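Tyrosine aminotransferase (Leishmania infantum, PDB 4IX8) probably catalyses the pyridoxal-phosphate-dependent transfer of the amino group of L-tyrosine to 2-oxoglutarate. Local coordinates at residues Leu296-Met300 with Asn301-Asp305; Thr120-Arg123 with Arg124-Gln127; Ser43-Ala46 with Gln47-Gln51; Leu157-Glu160 with Gly161-Ile164. One frame throughout, in Å; residues are numbered along the deposited sequence.

Interaction 1 (Leu296-Met300 with Asn301-Asp305); sequences LIDPM and NVAGD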
loop_
_atom_site.group_PDB
_atom_site.type_symbol
_atom_site.label_atom_id
_atom_site.label_comp_id
_atom_site.label_asym_id
_atom_site.label_seq_id
_atom_site.Cartn_x
_atom_site.Cartn_y
_atom_site.Cartn_z
ATOM N N LEU A 296 2.409 18.602 -4.288
ATOM C CA LEU A 296 1.707 19.400 -5.287
ATOM C C LEU A 296 2.214 20.835 -5.246
ATOM O O LEU A 296 2.275 21.425 -4.186
ATOM C CB LEU A 296 0.193 19.381 -5.039
ATOM C CG LEU A 296 -0.633 20.218 -6.047
ATOM C CD1 LEU A 296 -0.604 19.613 -7.397
ATOM C CD2 LEU A 296 -2.042 20.344 -5.579
ATOM N N ILE A 297 2.600 21.368 -6.397
ATOM C CA ILE A 297 3.015 22.760 -6.534
ATOM C C ILE A 297 2.085 23.417 -7.541
ATOM O O ILE A 297 2.072 23.080 -8.732
ATOM C CB ILE A 297 4.465 22.887 -6.986
ATOM C CG1 ILE A 297 5.386 22.074 -6.055
ATOM C CG2 ILE A 297 4.910 24.351 -6.979
ATOM C CD1 ILE A 297 6.824 21.937 -6.552
ATOM N N ASP A 298 1.289 24.345 -7.032
ATOM C CA ASP A 298 0.138 24.895 -7.733
ATOM C C ASP A 298 -0.050 26.330 -7.254
ATOM O O ASP A 298 -0.846 26.597 -6.362
ATOM C CB ASP A 298 -1.061 23.994 -7.424
ATOM C CG ASP A 298 -2.375 24.517 -7.993
ATOM O OD1 ASP A 298 -2.330 25.257 -9.023
ATOM O OD2 ASP A 298 -3.435 24.151 -7.413
ATOM N N PRO A 299 0.755 27.254 -7.783
ATOM C CA PRO A 299 0.768 28.625 -7.248
ATOM C C PRO A 299 -0.520 29.403 -7.423
ATOM O O PRO A 299 -0.773 30.244 -6.588
ATOM C CB PRO A 299 1.904 29.293 -8.028
ATOM C CG PRO A 299 2.805 28.158 -8.378
ATOM C CD PRO A 299 1.890 27.012 -8.695
ATOM N N MET A 300 -1.266 29.166 -8.501
ATOM C CA MET A 300 -2.532 29.867 -8.742
ATOM C C MET A 300 -3.695 29.074 -8.189
ATOM O O MET A 300 -4.833 29.443 -8.413
ATOM C CB MET A 300 -2.753 30.120 -10.240
ATOM C CG MET A 300 -1.765 31.076 -10.880
ATOM S SD MET A 300 -1.624 32.682 -10.023
ATOM C CE MET A 300 -3.285 33.360 -10.183
ATOM N N ASN A 301 -3.422 28.006 -7.437
ATOM C CA ASN A 301 -4.501 27.178 -6.884
ATOM C C ASN A 301 -5.582 26.785 -7.921
ATOM O O ASN A 301 -6.765 27.041 -7.709
ATOM C CB ASN A 301 -5.175 27.898 -5.698
ATOM C CG ASN A 301 -6.052 26.960 -4.843
ATOM O OD1 ASN A 301 -5.795 25.767 -4.750
ATOM N ND2 ASN A 301 -7.070 27.511 -4.205
ATOM N N VAL A 302 -5.177 26.116 -9.011
ATOM C CA VAL A 302 -6.125 25.601 -10.019
ATOM C C VAL A 302 -6.378 24.102 -9.846
ATOM O O VAL A 302 -7.188 23.516 -10.564
ATOM C CB VAL A 302 -5.638 25.838 -11.467
ATOM C CG1 VAL A 302 -5.466 27.316 -11.715
ATOM C CG2 VAL A 302 -4.337 25.087 -11.748
ATOM N N ALA A 303 -5.705 23.486 -8.885
ATOM C CA ALA A 303 -5.818 22.047 -8.732
ATOM C C ALA A 303 -6.143 21.655 -7.307
ATOM O O ALA A 303 -5.868 20.532 -6.906
ATOM C CB ALA A 303 -4.532 21.367 -9.181
ATOM N N GLY A 304 -6.764 22.561 -6.560
ATOM C CA GLY A 304 -7.140 22.299 -5.178
ATOM C C GLY A 304 -8.029 21.078 -5.052
ATOM O O GLY A 304 -7.911 20.323 -4.097
ATOM N N ASP A 305 -8.948 20.891 -5.990
ATOM C CA ASP A 305 -9.807 19.733 -5.931
ATOM C C ASP A 305 -9.008 18.443 -6.119
ATOM O O ASP A 305 -9.338 17.426 -5.525
ATOM C CB ASP A 305 -10.885 19.801 -6.998
ATOM C CG ASP A 305 -11.792 20.977 -6.840
ATOM O OD1 ASP A 305 -12.001 21.386 -5.667
ATOM O OD2 ASP A 305 -12.281 21.499 -7.897
HETATM O O HOH W 1 -3.912 23.946 -4.769
#

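Interaction 2 (Thr120-Arg123 with Arg124-Gln127); sequences TYWR and RFCQ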
loop_
_atom_site.group_PDB
_atom_site.type_symbol
_atom_site.label_atom_id
_atom_site.label_comp_id
_atom_site.label_asym_id
_atom_site.label_seq_id
_atom_site.Cartn_x
_atom_site.Cartn_y
_atom_site.Cartn_z
ATOM N N THR A 120 10.716 20.796 3.486
ATOM C CA THR A 120 11.996 21.472 3.706
ATOM C C THR A 120 13.086 20.841 2.858
ATOM O O THR A 120 13.927 21.539 2.288
ATOM C CB THR A 120 12.425 21.398 5.161
ATOM O OG1 THR A 120 11.428 22.024 5.979
ATOM C CG2 THR A 120 13.783 22.068 5.361
ATOM N N TYR A 121 13.062 19.512 2.782
ATOM C CA TYR A 121 14.047 18.757 1.994
ATOM C C TYR A 121 13.999 19.086 0.512
ATOM O O TYR A 121 15.031 19.321 -0.092
ATOM C CB TYR A 121 13.830 17.254 2.206
ATOM C CG TYR A 121 14.520 16.322 1.225
ATOM C CD1 TYR A 121 15.852 15.936 1.382
ATOM C CD2 TYR A 121 13.804 15.742 0.202
ATOM C CE1 TYR A 121 16.467 15.034 0.463
ATOM C CE2 TYR A 121 14.383 14.861 -0.680
ATOM C CZ TYR A 121 15.699 14.517 -0.569
ATOM O OH TYR A 121 16.203 13.637 -1.495
ATOM N N TRP A 122 12.802 19.187 -0.054
ATOM C CA TRP A 122 12.674 19.373 -1.499
ATOM C C TRP A 122 13.079 20.785 -1.903
ATOM O O TRP A 122 13.359 21.040 -3.073
ATOM C CB TRP A 122 11.247 19.084 -1.996
ATOM C CG TRP A 122 11.340 18.513 -3.381
ATOM C CD1 TRP A 122 11.308 19.199 -4.565
ATOM C CD2 TRP A 122 11.565 17.133 -3.726
ATOM N NE1 TRP A 122 11.474 18.328 -5.622
ATOM C CE2 TRP A 122 11.659 17.062 -5.128
ATOM C CE3 TRP A 122 11.693 15.959 -2.983
ATOM C CZ2 TRP A 122 11.861 15.868 -5.792
ATOM C CZ3 TRP A 122 11.906 14.773 -3.651
ATOM C CH2 TRP A 122 11.986 14.735 -5.032
ATOM N N ARG A 123 13.178 21.674 -0.918
ATOM C CA ARG A 123 13.577 23.053 -1.157
ATOM C C ARG A 123 14.979 23.164 -1.701
ATOM O O ARG A 123 15.292 24.124 -2.390
ATOM C CB ARG A 123 13.459 23.867 0.127
ATOM C CG ARG A 123 12.044 23.845 0.659
ATOM C CD ARG A 123 11.607 25.153 1.243
ATOM N NE ARG A 123 10.161 25.207 1.459
ATOM C CZ ARG A 123 9.564 26.226 2.065
ATOM N NH1 ARG A 123 10.297 27.261 2.522
ATOM N NH2 ARG A 123 8.240 26.221 2.215
ATOM N N ARG A 124 15.811 22.169 -1.416
ATOM C CA ARG A 124 17.195 22.197 -1.858
ATOM C C ARG A 124 17.288 22.026 -3.362
ATOM O O ARG A 124 18.322 22.301 -3.955
ATOM C CB ARG A 124 17.996 21.104 -1.149
ATOM C CG ARG A 124 17.665 19.659 -1.632
ATOM C CD ARG A 124 18.155 18.554 -0.664
ATOM N NE ARG A 124 18.063 18.978 0.743
ATOM C CZ ARG A 124 18.620 18.349 1.777
ATOM N NH1 ARG A 124 19.367 17.267 1.600
ATOM N NH2 ARG A 124 18.474 18.840 2.995
ATOM N N PHE A 125 16.216 21.550 -3.975
ATOM C CA PHE A 125 16.175 21.366 -5.417
ATOM C C PHE A 125 15.700 22.621 -6.140
ATOM O O PHE A 125 15.618 22.641 -7.379
ATOM C CB PHE A 125 15.274 20.199 -5.771
ATOM C CG PHE A 125 15.796 18.874 -5.282
ATOM C CD1 PHE A 125 17.092 18.472 -5.584
ATOM C CD2 PHE A 125 14.985 18.022 -4.528
ATOM C CE1 PHE A 125 17.589 17.247 -5.131
ATOM C CE2 PHE A 125 15.487 16.782 -4.061
ATOM C CZ PHE A 125 16.782 16.396 -4.365
ATOM N N CYS A 126 15.391 23.655 -5.357
ATOM C CA CYS A 126 14.926 24.937 -5.879
ATOM C C CYS A 126 15.984 26.002 -5.675
ATOM O O CYS A 126 16.515 26.157 -4.582
ATOM C CB CYS A 126 13.623 25.346 -5.199
ATOM S SG CYS A 126 12.320 24.096 -5.402
ATOM N N GLN A 127 16.304 26.736 -6.729
ATOM C CA GLN A 127 17.393 27.691 -6.647
ATOM C C GLN A 127 16.989 29.067 -6.128
ATOM O O GLN A 127 17.840 29.922 -5.981
ATOM C CB GLN A 127 18.032 27.869 -8.020
ATOM C CG GLN A 127 18.646 26.617 -8.599
ATOM C CD GLN A 127 19.259 26.873 -9.957
ATOM O OE1 GLN A 127 20.262 27.576 -10.074
ATOM N NE2 GLN A 127 18.637 26.336 -11.000
#

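Interaction 3 (Ser43-Ala46 with Gln47-Gln51); sequences SKHA and QRTLQ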
loop_
_atom_site.group_PDB
_atom_site.type_symbol
_atom_site.label_atom_id
_atom_site.label_comp_id
_atom_site.label_asym_id
_atom_site.label_seq_id
_atom_site.Cartn_x
_atom_site.Cartn_y
_atom_site.Cartn_z
ATOM N N SER A 43 -14.186 -9.334 -9.559
ATOM C CA SER A 43 -14.622 -8.105 -10.195
ATOM C C SER A 43 -13.876 -7.819 -11.485
ATOM O O SER A 43 -12.787 -8.327 -11.703
ATOM C CB SER A 43 -14.384 -6.950 -9.248
ATOM O OG SER A 43 -12.997 -6.707 -9.187
ATOM N N LYS A 44 -14.429 -6.943 -12.309
ATOM C CA LYS A 44 -13.759 -6.520 -13.531
ATOM C C LYS A 44 -12.451 -5.797 -13.230
ATOM O O LYS A 44 -11.438 -6.003 -13.884
ATOM C CB LYS A 44 -14.693 -5.624 -14.320
ATOM C CG LYS A 44 -14.293 -5.373 -15.740
ATOM C CD LYS A 44 -15.488 -4.889 -16.573
ATOM C CE LYS A 44 -15.080 -4.491 -17.978
ATOM N NZ LYS A 44 -16.217 -4.418 -18.930
ATOM N N HIS A 45 -12.478 -4.944 -12.226
ATOM C CA HIS A 45 -11.278 -4.265 -11.758
ATOM C C HIS A 45 -10.118 -5.276 -11.432
ATOM O O HIS A 45 -9.002 -5.138 -11.912
ATOM C CB HIS A 45 -11.700 -3.454 -10.558
ATOM C CG HIS A 45 -10.600 -2.827 -9.776
ATOM N ND1 HIS A 45 -9.539 -2.135 -10.339
ATOM C CD2 HIS A 45 -10.443 -2.708 -8.440
ATOM C CE1 HIS A 45 -8.784 -1.643 -9.384
ATOM N NE2 HIS A 45 -9.310 -1.981 -8.214
ATOM N N ALA A 46 -10.415 -6.340 -10.705
ATOM C CA ALA A 46 -9.413 -7.335 -10.377
ATOM C C ALA A 46 -8.903 -8.040 -11.633
ATOM O O ALA A 46 -7.697 -8.135 -11.854
ATOM C CB ALA A 46 -10.002 -8.332 -9.420
ATOM N N GLN A 47 -9.829 -8.481 -12.469
ATOM C CA GLN A 47 -9.520 -9.244 -13.679
ATOM C C GLN A 47 -8.566 -8.532 -14.624
ATOM O O GLN A 47 -7.838 -9.176 -15.353
ATOM C CB GLN A 47 -10.812 -9.573 -14.415
ATOM C CG GLN A 47 -11.537 -10.788 -13.830
ATOM C CD GLN A 47 -12.963 -10.942 -14.340
ATOM O OE1 GLN A 47 -13.811 -11.506 -13.657
ATOM N NE2 GLN A 47 -13.240 -10.425 -15.524
ATOM N N ARG A 48 -8.584 -7.210 -14.645
ATOM C CA ARG A 48 -7.760 -6.458 -15.590
ATOM C C ARG A 48 -6.549 -5.839 -14.930
ATOM O O ARG A 48 -5.839 -5.051 -15.547
ATOM C CB ARG A 48 -8.585 -5.363 -16.258
ATOM C CG ARG A 48 -8.926 -4.221 -15.367
ATOM C CD ARG A 48 -10.063 -3.383 -16.017
ATOM N NE ARG A 48 -10.554 -2.366 -15.085
ATOM C CZ ARG A 48 -11.536 -1.516 -15.352
ATOM N NH1 ARG A 48 -12.136 -1.538 -16.536
ATOM N NH2 ARG A 48 -11.896 -0.634 -14.425
ATOM N N THR A 49 -6.312 -6.194 -13.674
ATOM C CA THR A 49 -5.146 -5.691 -12.962
ATOM C C THR A 49 -3.960 -6.643 -13.148
ATOM O O THR A 49 -3.962 -7.692 -12.529
ATOM C CB THR A 49 -5.433 -5.551 -11.479
ATOM O OG1 THR A 49 -6.459 -4.564 -11.285
ATOM C CG2 THR A 49 -4.160 -5.177 -10.710
ATOM N N LEU A 50 -2.958 -6.237 -13.947
ATOM C CA LEU A 50 -1.835 -7.094 -14.359
ATOM C C LEU A 50 -0.492 -6.373 -14.312
ATOM O O LEU A 50 -0.379 -5.204 -14.723
ATOM C CB LEU A 50 -2.036 -7.609 -15.769
ATOM C CG LEU A 50 -3.404 -8.249 -16.003
ATOM C CD1 LEU A 50 -3.575 -8.533 -17.471
ATOM C CD2 LEU A 50 -3.604 -9.532 -15.180
ATOM N N GLN A 51 0.526 -7.067 -13.814
ATOM C CA GLN A 51 1.871 -6.524 -13.792
ATOM C C GLN A 51 2.760 -7.406 -14.683
ATOM O O GLN A 51 3.085 -8.524 -14.315
ATOM C CB GLN A 51 2.400 -6.453 -12.348
ATOM C CG GLN A 51 3.767 -5.759 -12.228
ATOM C CD GLN A 51 3.646 -4.238 -12.382
ATOM O OE1 GLN A 51 4.010 -3.684 -13.427
ATOM N NE2 GLN A 51 3.154 -3.557 -11.331
#

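Interaction 4 (Leu157-Glu160 with Gly161-Ile164); sequences LCNE and GDNI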
loop_
_atom_site.group_PDB
_atom_site.type_symbol
_atom_site.label_atom_id
_atom_site.label_comp_id
_atom_site.label_asym_id
_atom_site.label_seq_id
_atom_site.Cartn_x
_atom_site.Cartn_y
_atom_site.Cartn_z
ATOM N N LEU A 157 -7.678 11.867 -10.058
ATOM C CA LEU A 157 -7.713 12.806 -11.181
ATOM C C LEU A 157 -8.646 12.324 -12.307
ATOM O O LEU A 157 -9.382 13.110 -12.934
ATOM C CB LEU A 157 -6.274 13.017 -11.710
ATOM C CG LEU A 157 -6.092 14.045 -12.813
ATOM C CD1 LEU A 157 -6.321 15.476 -12.299
ATOM C CD2 LEU A 157 -4.725 13.895 -13.373
ATOM N N CYS A 158 -8.560 11.032 -12.606
ATOM C CA CYS A 158 -9.182 10.458 -13.798
ATOM C C CYS A 158 -10.385 9.596 -13.445
ATOM O O CYS A 158 -10.482 8.984 -12.373
ATOM C CB CYS A 158 -8.199 9.580 -14.578
ATOM S SG CYS A 158 -6.668 10.394 -14.977
ATOM N N ASN A 159 -11.304 9.583 -14.378
ATOM C CA ASN A 159 -12.374 8.620 -14.395
ATOM C C ASN A 159 -12.078 7.599 -15.493
ATOM O O ASN A 159 -11.306 7.867 -16.427
ATOM C CB ASN A 159 -13.703 9.310 -14.693
ATOM C CG ASN A 159 -14.096 10.357 -13.635
ATOM O OD1 ASN A 159 -14.146 10.075 -12.440
ATOM N ND2 ASN A 159 -14.447 11.552 -14.095
ATOM N N GLU A 160 -12.765 6.480 -15.430
ATOM C CA GLU A 160 -12.677 5.462 -16.443
ATOM C C GLU A 160 -13.093 6.078 -17.766
ATOM O O GLU A 160 -14.085 6.780 -17.831
ATOM C CB GLU A 160 -13.543 4.257 -16.031
ATOM C CG GLU A 160 -13.492 3.124 -17.027
ATOM C CD GLU A 160 -13.932 1.768 -16.506
ATOM O OE1 GLU A 160 -14.114 1.594 -15.279
ATOM O OE2 GLU A 160 -14.087 0.861 -17.372
ATOM N N GLY A 161 -12.275 5.916 -18.801
ATOM C CA GLY A 161 -12.528 6.532 -20.096
ATOM C C GLY A 161 -11.615 7.718 -20.386
ATOM O O GLY A 161 -11.567 8.261 -21.511
ATOM N N ASP A 162 -10.939 8.183 -19.356
ATOM C CA ASP A 162 -9.933 9.227 -19.516
ATOM C C ASP A 162 -8.638 8.614 -20.029
ATOM O O ASP A 162 -8.459 7.382 -19.983
ATOM C CB ASP A 162 -9.668 9.923 -18.192
ATOM C CG ASP A 162 -10.798 10.867 -17.799
ATOM O OD1 ASP A 162 -11.566 11.240 -18.703
ATOM O OD2 ASP A 162 -10.883 11.285 -16.611
ATOM N N ASN A 163 -7.735 9.469 -20.486
ATOM C CA ASN A 163 -6.383 9.030 -20.808
ATOM C C ASN A 163 -5.308 9.945 -20.221
ATOM O O ASN A 163 -5.591 11.082 -19.906
ATOM C CB ASN A 163 -6.236 8.923 -22.319
ATOM C CG ASN A 163 -6.322 10.289 -23.034
ATOM O OD1 ASN A 163 -5.314 11.009 -23.156
ATOM N ND2 ASN A 163 -7.508 10.601 -23.599
ATOM N N ILE A 164 -4.094 9.415 -20.025
ATOM C CA ILE A 164 -2.919 10.227 -19.682
ATOM C C ILE A 164 -1.771 9.917 -20.629
ATOM O O ILE A 164 -1.723 8.834 -21.210
ATOM C CB ILE A 164 -2.429 10.010 -18.245
ATOM C CG1 ILE A 164 -2.201 8.531 -17.967
ATOM C CG2 ILE A 164 -3.435 10.547 -17.250
ATOM C CD1 ILE A 164 -1.492 8.317 -16.645
#

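Interaction 1 (Leu296-Met300 with Asn301-Asp305)
A type I beta turn from Asp298 to Asn301 leads strand 292-297 towards helix 304-313, and the Asp298 side chain fixes the chain beyond it. The turn is closed by Asn301 N donating to Asp298 O at 3.1 Å. The carboxylate of Asp298 then takes the next two backbone N-H groups. Val302 N reaches OD1 of Asp298 on its syn lone pair at 3.0 Å, with the N-H pointing almost straight (164°). Ala303 N meets Asp298 OD2 at 2.8 Å, also on the syn side but 32° out of the carboxylate plane. The carboxylate can face both because chi1 is 175°, with CG beside the carbonyl carbon of Asp298. Strand 292-297 is the second strand from one edge of the large mixed sheet, beside strands 140-143 and 274-279, and Ala303 is the N-cap residue of the following helix. A negative carboxylate here would probably be favoured by the helix start. A water donates to Asp298 OD2 (2.7 Å) and to Asn301 OD1 (2.6 Å), bridging the two side chains. The methyl CG2 of Val302 rests 3.4 Å from Asp298 OD1. An apolar contact lies nearer the strand, where Leu296 CD2 approaches Ala303 CB at 4.5 Å. Val302 and Ala303 also pack on Phe37 and Ile40 of the second subunit.

Interaction 2 (Thr120-Arg123 with Arg124-Gln127)
Phe125 turns its ring edge toward the faces of Tyr121 and Trp122, making an aromatic cluster where the chain runs out of helix 112-122. The tight part is against Trp122: CD2 of Phe125 stands over the centre of the indole, 3.5 Å from CE2 of Trp122, with the six-membered ring and the phenyl inclined at 64° in an edge-to-face pair. The second edge-to-face pair is more nearly T-shaped, its planes 86° apart, and wider, with the Tyr121 and Phe125 centroids 5.7 Å apart. Phe125 CG lies beside its own backbone N, which aims the ring back at the indole. Three successive backbone bonds, each spanning three residues, hold the turn that carries the rings: Arg124 N to Tyr121 O at 3.2 Å, Phe125 N to Trp122 O at 3.0 Å and Cys126 N to Arg123 O at 3.0 Å. The solvent side is looser. There Arg124 bends at chi3, so that Tyr121 CD1 lies over one face of its guanidinium, toward the rim, 3.7 Å from CZ of Arg124; with the planes 44° apart, the two are far from stacked flat. Arg123 leads off elsewhere, its NH2 bonded to Leu135 O. The buried polar ends are satisfied from other loops, Tyr121 OH by Glu254 and Trp122 NE1 by Ser264. Tyr121 and Trp122 rest on Trp293 and Ile295 of strand 292-297, while Arg123 and Cys126 touch helix 129-133.

Interaction 3 (Ser43-Ala46 with Gln47-Gln51)
Backbone bonds tie Ser43-Ala46 to Gln47-Gln51 through one short helical turn. Gln47 N donates to Ser43 O at 3.1 Å, nearly straight at 167°, and Arg48 N donates to Lys44 O at 3.2 Å with a weak second bond to His45 O. As the chain leaves helical geometry at Arg48, the spacing shortens and Thr49 N reaches Ala46 O at 3.0 Å. Side-chain hydroxyls supplement both ends. At the start, Ser43 is the N-cap of helix 44-47: its OG accepts from Ala46 N at 3.0 Å and is also bonded to Thr155 O of the second subunit. At the far end Thr49 OG1 donates to His45 O at 2.7 Å, tilted 34° from the carbonyl plane; a chi1 of -64° sets the hydroxyl beside its own backbone N, facing back up the turn. Thr49 OG1 is also hydrogen-bonded to Ser180 OG. Van der Waals contacts are few. Arg48 CG rests on the carbonyl oxygen of Lys44, 3.4 Å from O, and beyond it the chain runs extended to NE, passing His45 CA at 3.9 Å. The imidazole of His45 crosses Thr49 obliquely, ND1 of His45 standing 4.0 Å from OG1 of Thr49. Both His45 ND1 and Arg48 NE bond to Ser180 O, fastening the turn to the end of helix 173-181. Leu313 of the second subunit packs against His45 and Thr49.

Interaction 4 (Leu157-Glu160 with Gly161-Ile164)
Between Leu157-Glu160 and Gly161-Ile164 the chain reverses through a type II beta turn, Asn159 to Asp162, with the end-to-end directions of the two segments 136° apart. The turn joins helix 145-157 to strand 163-168, a strand of the large mixed sheet flanked by the parallel strands 184-191 and 211-217. Asp162 N closes it by donating to Asn159 O at 3.0 Å. Gly161 occupies the third position with a positive phi of 106°, where a beta carbon would collide with Glu160 O. Asp162 returns a second bond across the same pair of residues: its OD2 accepts from Asn159 N at 2.8 Å, nearly straight, though the donor comes from above the carboxylate plane, 46° out of it. The first torsion puts the Asp162 carboxylate beside its own backbone N and leaning back over the turn, which also brings CB of Asp162 to 3.2 Å from Asn159 O and OD2 to 3.4 Å from CA of Cys158. The other carboxylate oxygen, OD1, forms a salt bridge with Lys212 on the adjacent strand, so Asp162 links the turn to the sheet and is held through both of its oxygens. Asn159 OD1 is bonded to Lys44 N of the second subunit. On the buried side, Cys158 SG, beside its own backbone N, meets CG2 of Ile164 at 4.0 Å.

Along the chain the order is interaction 3, interaction 2, interaction 4, interaction 1. Interactions 1 and 4 sit at the ends of strands 292-297 and 163-168 of the same large sheet, with centres about 19 Å apart. Interaction 2 packs on strand 292-297, its centre also about 19 Å from that of interaction 1, and lies across the chain's centre from interaction 3, about 38 Å away. Interactions 3 and 4 touch directly: a salt bridge joins Arg48 to Glu160 across centres about 16 Å apart. Interactions 1, 3 and 4 all reach the second subunit, so these local turns contribute to the dimer interface, whereas interaction 2 stays within one chain.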